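Local coordinates for protein probable ubiquitin-conjugating enzyme E2 7 (Caenorhabditis elegans, PDB 1PZV) that probably catalyses the covalent attachment of ubiquitin to other proteins, taking the activated ubiquitin from the E1 enzyme as a thioester, at residues S4-R16 against A25-E37. Residues are numbered along the deposited sequence; the frame is centred on the assembly and turned at random.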
ATOM      1  N   SER A   4       6.618  17.094 -13.238  1.00 56.08           N
ATOM      2  CA  SER A   4       6.776  16.312 -11.972  1.00 59.99           C
ATOM      3  C   SER A   4       5.770  16.764 -10.924  1.00 60.44           C
ATOM      4  O   SER A   4       4.888  16.002 -10.514  1.00 59.25           O
ATOM      5  CB  SER A   4       8.184  16.491 -11.400  1.00 61.51           C
ATOM      6  OG  SER A   4       8.275  15.915 -10.104  1.00 62.69           O
ATOM      7  N   SER A   5       5.931  18.010 -10.482  1.00 61.35           N
ATOM      8  CA  SER A   5       5.038  18.601  -9.502  1.00 61.38           C
ATOM      9  C   SER A   5       3.693  18.835 -10.189  1.00 61.43           C
ATOM     10  O   SER A   5       2.648  18.907  -9.546  1.00 61.70           O
ATOM     11  CB  SER A   5       5.621  19.927  -9.004  1.00 62.17           C
ATOM     12  OG  SER A   5       4.799  20.525  -8.007  1.00 63.18           O
ATOM     13  N   LEU A   6       3.732  18.947 -11.509  1.00 61.54           N
ATOM     14  CA  LEU A   6       2.529  19.161 -12.290  1.00 61.39           C
ATOM     15  C   LEU A   6       1.761  17.843 -12.412  1.00 60.41           C
ATOM     16  O   LEU A   6       0.538  17.810 -12.250  1.00 59.14           O
ATOM     17  CB  LEU A   6       2.918  19.712 -13.672  1.00 64.12           C
ATOM     18  CG  LEU A   6       1.925  20.029 -14.807  1.00 66.16           C
ATOM     19  CD1 LEU A   6       2.087  18.983 -15.908  1.00 66.33           C
ATOM     20  CD2 LEU A   6       0.483  20.086 -14.304  1.00 66.48           C
ATOM     21  N   LEU A   7       2.485  16.759 -12.675  1.00 58.22           N
ATOM     22  CA  LEU A   7       1.873  15.445 -12.830  1.00 59.10           C
ATOM     23  C   LEU A   7       1.233  14.968 -11.525  1.00 59.77           C
ATOM     24  O   LEU A   7       0.118  14.434 -11.531  1.00 58.51           O
ATOM     25  CB  LEU A   7       2.925  14.437 -13.315  1.00 60.20           C
ATOM     26  CG  LEU A   7       2.543  12.983 -13.645  1.00 61.42           C
ATOM     27  CD1 LEU A   7       1.544  12.902 -14.809  1.00 56.91           C
ATOM     28  CD2 LEU A   7       3.825  12.229 -13.985  1.00 60.38           C
ATOM     29  N   LEU A   8       1.935  15.163 -10.410  1.00 60.32           N
ATOM     30  CA  LEU A   8       1.415  14.759  -9.106  1.00 59.58           C
ATOM     31  C   LEU A   8       0.180  15.553  -8.729  1.00 59.32           C
ATOM     32  O   LEU A   8      -0.764  15.000  -8.168  1.00 60.62           O
ATOM     33  CB  LEU A   8       2.475  14.919  -8.011  1.00 58.31           C
ATOM     34  CG  LEU A   8       3.528  13.806  -7.954  1.00 59.43           C
ATOM     35  CD1 LEU A   8       4.489  14.036  -6.781  1.00 58.13           C
ATOM     36  CD2 LEU A   8       2.827  12.462  -7.804  1.00 59.02           C
ATOM     37  N   LYS A   9       0.174  16.847  -9.030  1.00 58.41           N
ATOM     38  CA  LYS A   9      -0.991  17.662  -8.698  1.00 59.60           C
ATOM     39  C   LYS A   9      -2.192  17.142  -9.484  1.00 58.72           C
ATOM     40  O   LYS A   9      -3.312  17.067  -8.973  1.00 58.19           O
ATOM     41  CB  LYS A   9      -0.738  19.143  -9.025  1.00 59.99           C
ATOM     42  CG  LYS A   9       0.263  19.828  -8.084  1.00 63.40           C
ATOM     43  CD  LYS A   9       0.588  21.259  -8.523  1.00 66.38           C
ATOM     44  CE  LYS A   9       1.753  21.872  -7.723  1.00 67.83           C
ATOM     45  NZ  LYS A   9       2.177  23.224  -8.243  1.00 67.34           N
ATOM     46  N   LYS A  10      -1.939  16.771 -10.732  1.00 58.42           N
ATOM     47  CA  LYS A  10      -2.985  16.252 -11.601  1.00 56.33           C
ATOM     48  C   LYS A  10      -3.459  14.898 -11.087  1.00 55.13           C
ATOM     49  O   LYS A  10      -4.658  14.684 -10.937  1.00 53.78           O
ATOM     50  CB  LYS A  10      -2.461  16.129 -13.045  1.00 55.79           C
ATOM     51  CG  LYS A  10      -3.382  15.399 -14.016  1.00 54.12           C
ATOM     52  CD  LYS A  10      -4.694  16.123 -14.193  1.00 54.19           C
ATOM     53  CE  LYS A  10      -5.739  15.201 -14.812  1.00 55.26           C
ATOM     54  NZ  LYS A  10      -7.096  15.832 -14.885  1.00 54.67           N
ATOM     55  N   GLN A  11      -2.519  13.993 -10.810  1.00 54.07           N
ATOM     56  CA  GLN A  11      -2.868  12.661 -10.325  1.00 54.68           C
ATOM     57  C   GLN A  11      -3.596  12.689  -8.976  1.00 55.06           C
ATOM     58  O   GLN A  11      -4.608  11.986  -8.793  1.00 54.78           O
ATOM     59  CB  GLN A  11      -1.616  11.775 -10.243  1.00 54.21           C
ATOM     60  CG  GLN A  11      -1.004  11.483 -11.612  1.00 54.57           C
ATOM     61  CD  GLN A  11       0.094  10.437 -11.573  1.00 52.34           C
ATOM     62  OE1 GLN A  11       0.660  10.078 -12.598  1.00 52.75           O
ATOM     63  NE2 GLN A  11       0.394   9.945 -10.388  1.00 53.89           N
ATOM     64  N   LEU A  12      -3.095  13.497  -8.042  1.00 52.99           N
ATOM     65  CA  LEU A  12      -3.718  13.622  -6.729  1.00 51.77           C
ATOM     66  C   LEU A  12      -5.160  14.099  -6.877  1.00 51.51           C
ATOM     67  O   LEU A  12      -6.067  13.598  -6.203  1.00 51.48           O
ATOM     68  CB  LEU A  12      -2.950  14.620  -5.861  1.00 51.08           C
ATOM     69  CG  LEU A  12      -3.601  14.984  -4.514  1.00 51.10           C
ATOM     70  CD1 LEU A  12      -3.817  13.731  -3.698  1.00 50.18           C
ATOM     71  CD2 LEU A  12      -2.729  15.979  -3.750  1.00 49.66           C
ATOM     72  N   ALA A  13      -5.355  15.069  -7.766  1.00 49.69           N
ATOM     73  CA  ALA A  13      -6.668  15.641  -8.025  1.00 49.51           C
ATOM     74  C   ALA A  13      -7.653  14.625  -8.584  1.00 49.20           C
ATOM     75  O   ALA A  13      -8.798  14.585  -8.153  1.00 49.23           O
ATOM     76  CB  ALA A  13      -6.543  16.832  -8.976  1.00 48.53           C
ATOM     77  N   ASP A  14      -7.226  13.807  -9.539  1.00 50.26           N
ATOM     78  CA  ASP A  14      -8.140  12.820 -10.092  1.00 53.54           C
ATOM     79  C   ASP A  14      -8.502  11.876  -8.965  1.00 54.45           C
ATOM     80  O   ASP A  14      -9.669  11.548  -8.745  1.00 55.17           O
ATOM     81  CB  ASP A  14      -7.494  12.027 -11.232  1.00 55.79           C
ATOM     82  CG  ASP A  14      -7.071  12.906 -12.397  1.00 60.68           C
ATOM     83  OD1 ASP A  14      -7.806  13.868 -12.744  1.00 60.70           O
ATOM     84  OD2 ASP A  14      -5.999  12.617 -12.979  1.00 63.17           O
ATOM     85  N   MET A  15      -7.467  11.463  -8.247  1.00 55.11           N
ATOM     86  CA  MET A  15      -7.573  10.557  -7.118  1.00 54.44           C
ATOM     87  C   MET A  15      -8.683  11.003  -6.157  1.00 53.65           C
ATOM     88  O   MET A  15      -9.506  10.191  -5.702  1.00 52.29           O
ATOM     89  CB  MET A  15      -6.220  10.549  -6.391  1.00 58.30           C
ATOM     90  CG  MET A  15      -5.838   9.250  -5.711  1.00 60.45           C
ATOM     91  SD  MET A  15      -5.773   7.854  -6.862  1.00 66.30           S
ATOM     92  CE  MET A  15      -7.145   6.852  -6.177  1.00 64.40           C
ATOM     93  N   ARG A  16      -8.695  12.296  -5.845  1.00 51.79           N
ATOM     94  CA  ARG A  16      -9.673  12.840  -4.917  1.00 52.34           C
ATOM     95  C   ARG A  16     -11.075  12.982  -5.503  1.00 53.94           C
ATOM     96  O   ARG A  16     -12.063  12.894  -4.764  1.00 54.95           O
ATOM     97  CB  ARG A  16      -9.191  14.188  -4.377  1.00 50.76           C
ATOM     98  CG  ARG A  16      -7.897  14.103  -3.581  1.00 53.38           C
ATOM     99  CD  ARG A  16      -7.381  15.487  -3.150  1.00 55.11           C
ATOM    100  NE  ARG A  16      -8.247  16.154  -2.168  1.00 59.43           N
ATOM    101  CZ  ARG A  16      -8.248  15.908  -0.853  1.00 61.33           C
ATOM    102  NH1 ARG A  16      -7.422  15.004  -0.328  1.00 61.93           N
ATOM    103  NH2 ARG A  16      -9.077  16.572  -0.054  1.00 60.30           N
ATOM    104  N   ALA A  25      -6.964   9.720  -0.645  1.00 49.52           N
ATOM    105  CA  ALA A  25      -5.646  10.357  -0.704  1.00 50.42           C
ATOM    106  C   ALA A  25      -5.644  11.845  -0.367  1.00 50.45           C
ATOM    107  O   ALA A  25      -6.555  12.581  -0.739  1.00 52.10           O
ATOM    108  CB  ALA A  25      -5.011  10.128  -2.092  1.00 48.40           C
ATOM    109  N   GLY A  26      -4.610  12.278   0.340  1.00 49.90           N
ATOM    110  CA  GLY A  26      -4.493  13.670   0.714  1.00 51.64           C
ATOM    111  C   GLY A  26      -3.032  13.975   0.930  1.00 54.05           C
ATOM    112  O   GLY A  26      -2.190  13.111   0.728  1.00 56.56           O
ATOM    113  N   LEU A  27      -2.719  15.194   1.344  1.00 57.52           N
ATOM    114  CA  LEU A  27      -1.334  15.593   1.576  1.00 61.21           C
ATOM    115  C   LEU A  27      -1.034  15.787   3.047  1.00 63.42           C
ATOM    116  O   LEU A  27      -1.836  16.378   3.763  1.00 65.34           O
ATOM    117  CB  LEU A  27      -1.044  16.907   0.864  1.00 62.08           C
ATOM    118  CG  LEU A  27      -0.999  16.886  -0.657  1.00 65.41           C
ATOM    119  CD1 LEU A  27      -0.874  18.326  -1.152  1.00 66.41           C
ATOM    120  CD2 LEU A  27       0.185  16.022  -1.142  1.00 65.73           C
ATOM    121  N   VAL A  28       0.119  15.304   3.500  1.00 65.30           N
ATOM    122  CA  VAL A  28       0.501  15.492   4.897  1.00 68.48           C
ATOM    123  C   VAL A  28       0.658  16.996   5.116  1.00 69.86           C
ATOM    124  O   VAL A  28       0.127  17.557   6.076  1.00 69.22           O
ATOM    125  CB  VAL A  28       1.845  14.803   5.217  1.00 69.85           C
ATOM    126  CG1 VAL A  28       2.256  15.116   6.657  1.00 69.09           C
ATOM    127  CG2 VAL A  28       1.729  13.293   4.996  1.00 69.41           C
ATOM    128  N   ASP A  29       1.395  17.637   4.211  1.00 72.62           N
ATOM    129  CA  ASP A  29       1.619  19.079   4.258  1.00 76.20           C
ATOM    130  C   ASP A  29       1.076  19.669   2.951  1.00 76.64           C
ATOM    131  O   ASP A  29       1.556  19.348   1.862  1.00 75.79           O
ATOM    132  CB  ASP A  29       3.118  19.378   4.397  1.00 79.86           C
ATOM    133  CG  ASP A  29       3.410  20.866   4.598  1.00 83.13           C
ATOM    134  OD1 ASP A  29       2.990  21.684   3.748  1.00 84.00           O
ATOM    135  OD2 ASP A  29       4.065  21.219   5.606  1.00 85.15           O
ATOM    136  N   ASP A  30       0.069  20.526   3.064  1.00 77.52           N
ATOM    137  CA  ASP A  30      -0.548  21.133   1.890  1.00 78.90           C
ATOM    138  C   ASP A  30       0.371  21.864   0.918  1.00 78.82           C
ATOM    139  O   ASP A  30      -0.029  22.156  -0.209  1.00 79.13           O
ATOM    140  CB  ASP A  30      -1.670  22.072   2.324  1.00 80.73           C
ATOM    141  CG  ASP A  30      -2.979  21.344   2.522  1.00 83.46           C
ATOM    142  OD1 ASP A  30      -3.437  20.704   1.551  1.00 86.01           O
ATOM    143  OD2 ASP A  30      -3.544  21.404   3.637  1.00 84.84           O
ATOM    144  N   ASN A  31       1.595  22.168   1.333  1.00 78.50           N
ATOM    145  CA  ASN A  31       2.519  22.860   0.442  1.00 77.42           C
ATOM    146  C   ASN A  31       3.657  21.950  -0.019  1.00 76.15           C
ATOM    147  O   ASN A  31       4.707  22.427  -0.451  1.00 76.11           O
ATOM    148  CB  ASN A  31       3.089  24.107   1.128  1.00 79.06           C
ATOM    149  CG  ASN A  31       2.013  25.124   1.476  1.00 80.95           C
ATOM    150  OD1 ASN A  31       1.077  25.343   0.705  1.00 82.53           O
ATOM    151  ND2 ASN A  31       2.149  25.762   2.634  1.00 81.85           N
ATOM    152  N   ASP A  32       3.438  20.641   0.072  1.00 74.56           N
ATOM    153  CA  ASP A  32       4.439  19.655  -0.336  1.00 72.81           C
ATOM    154  C   ASP A  32       3.798  18.433  -0.997  1.00 71.70           C
ATOM    155  O   ASP A  32       3.514  17.421  -0.344  1.00 72.56           O
ATOM    156  CB  ASP A  32       5.270  19.215   0.867  1.00 71.59           C
ATOM    157  CG  ASP A  32       6.244  18.125   0.515  1.00 71.72           C
ATOM    158  OD1 ASP A  32       6.744  18.155  -0.623  1.00 72.72           O
ATOM    159  OD2 ASP A  32       6.519  17.249   1.366  1.00 72.97           O
ATOM    160  N   ILE A  33       3.591  18.540  -2.304  1.00 69.72           N
ATOM    161  CA  ILE A  33       2.963  17.489  -3.092  1.00 68.05           C
ATOM    162  C   ILE A  33       3.740  16.170  -3.168  1.00 66.87           C
ATOM    163  O   ILE A  33       3.312  15.245  -3.852  1.00 65.92           O
ATOM    164  CB  ILE A  33       2.704  17.990  -4.527  1.00 67.00           C
ATOM    165  CG1 ILE A  33       1.634  17.129  -5.198  1.00 66.08           C
ATOM    166  CG2 ILE A  33       4.001  17.966  -5.321  1.00 66.11           C
ATOM    167  CD1 ILE A  33       0.285  17.236  -4.550  1.00 66.35           C
ATOM    168  N   TYR A  34       4.863  16.072  -2.460  1.00 66.08           N
ATOM    169  CA  TYR A  34       5.669  14.853  -2.499  1.00 65.66           C
ATOM    170  C   TYR A  34       5.461  13.862  -1.347  1.00 66.14           C
ATOM    171  O   TYR A  34       6.108  12.808  -1.317  1.00 67.65           O
ATOM    172  CB  TYR A  34       7.151  15.222  -2.615  1.00 64.53           C
ATOM    173  CG  TYR A  34       7.511  15.836  -3.958  1.00 66.26           C
ATOM    174  CD1 TYR A  34       7.840  15.029  -5.058  1.00 66.96           C
ATOM    175  CD2 TYR A  34       7.467  17.220  -4.150  1.00 65.60           C
ATOM    176  CE1 TYR A  34       8.114  15.588  -6.323  1.00 65.51           C
ATOM    177  CE2 TYR A  34       7.735  17.788  -5.407  1.00 65.85           C
ATOM    178  CZ  TYR A  34       8.054  16.969  -6.487  1.00 66.37           C
ATOM    179  OH  TYR A  34       8.291  17.531  -7.728  1.00 65.80           O
ATOM    180  N   LYS A  35       4.575  14.194  -0.405  1.00 65.74           N
ATOM    181  CA  LYS A  35       4.265  13.310   0.732  1.00 64.84           C
ATOM    182  C   LYS A  35       2.757  13.135   0.849  1.00 63.40           C
ATOM    183  O   LYS A  35       2.050  14.059   1.264  1.00 64.47           O
ATOM    184  CB  LYS A  35       4.776  13.890   2.047  1.00 66.32           C
ATOM    185  CG  LYS A  35       6.282  13.925   2.191  1.00 70.26           C
ATOM    186  CD  LYS A  35       6.693  14.418   3.589  1.00 72.48           C
ATOM    187  CE  LYS A  35       6.327  13.406   4.676  1.00 70.96           C
ATOM    188  NZ  LYS A  35       7.024  12.107   4.474  1.00 70.76           N
ATOM    189  N   TRP A  36       2.265  11.951   0.497  1.00 61.08           N
ATOM    190  CA  TRP A  36       0.832  11.675   0.552  1.00 58.48           C
ATOM    191  C   TRP A  36       0.422  10.805   1.727  1.00 58.18           C
ATOM    192  O   TRP A  36       1.137   9.872   2.104  1.00 57.23           O
ATOM    193  CB  TRP A  36       0.378  10.956  -0.717  1.00 56.33           C
ATOM    194  CG  TRP A  36       0.508  11.745  -1.972  1.00 55.21           C
ATOM    195  CD1 TRP A  36       1.387  12.757  -2.218  1.00 54.48           C
ATOM    196  CD2 TRP A  36      -0.231  11.549  -3.183  1.00 53.28           C
ATOM    197  NE1 TRP A  36       1.236  13.211  -3.504  1.00 55.15           N
ATOM    198  CE2 TRP A  36       0.241  12.494  -4.116  1.00 53.43           C
ATOM    199  CE3 TRP A  36      -1.270  10.687  -3.558  1.00 50.61           C
ATOM    200  CZ2 TRP A  36      -0.263  12.578  -5.417  1.00 52.92           C
ATOM    201  CZ3 TRP A  36      -1.775  10.773  -4.846  1.00 48.93           C
ATOM    202  CH2 TRP A  36      -1.281  11.720  -5.755  1.00 51.94           C
ATOM    203  N   GLU A  37      -0.735  11.115   2.300  1.00 57.78           N
ATOM    204  CA  GLU A  37      -1.283  10.313   3.386  1.00 58.60           C
ATOM    205  C   GLU A  37      -2.472   9.596   2.758  1.00 55.54           C
ATOM    206  O   GLU A  37      -3.431  10.244   2.343  1.00 55.85           O
ATOM    207  CB  GLU A  37      -1.754  11.191   4.555  1.00 62.41           C
ATOM    208  CG  GLU A  37      -2.618  12.392   4.160  1.00 70.26           C
ATOM    209  CD  GLU A  37      -3.223  13.134   5.365  1.00 75.07           C
ATOM    210  OE1 GLU A  37      -2.552  13.218   6.431  1.00 76.12           O
ATOM    211  OE2 GLU A  37      -4.366  13.648   5.231  1.00 76.03           O
TER
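Helix 5-16, with Leu-8 and Leu-12 facing inward, packs against the hairpin 25-37; its axis passes 8.3 Å from that of strand 25-27, at 134° between their directions, and runs nearly parallel to strand 35-37. The indole of Trp-36 reaches the helix with its six-membered ring. Leu-12 CD1 sits over one face of that ring, 3.8 Å from its centroid, in a CH-pi contact. CG of Leu-12 lies anti to the backbone N (chi1 172°); with chi2 at 58° the other branch, CD2, meets Leu-27 and Ile-33. Leu-8 splits likewise: CD1 meets the Tyr-34 ring and CD2 meets Trp-36 CZ2. Trp-36 NE1 donates to Ile-33 O at 2.9 Å; the oxygen lies in the indole plane, while NE1 stands above the carbonyl plane; the bond helps fix the ring's rotation. With alanine in place of Trp-36, Leu-12 CD1 would probably lose its aromatic face and Ile-33 O this donor. Polar bonds lie at both ends. Tyr-34 OH donates to Ser-4 OG, 2.9 Å away, and Ser-4 OG also bonds Arg-61 O. Arg-16 NH1 makes a weak, bent bond to Ala-25 O. The N-terminal helix of the UBC fold is thus joined to the first hairpin of its meander sheet mainly by apolar and aromatic packing.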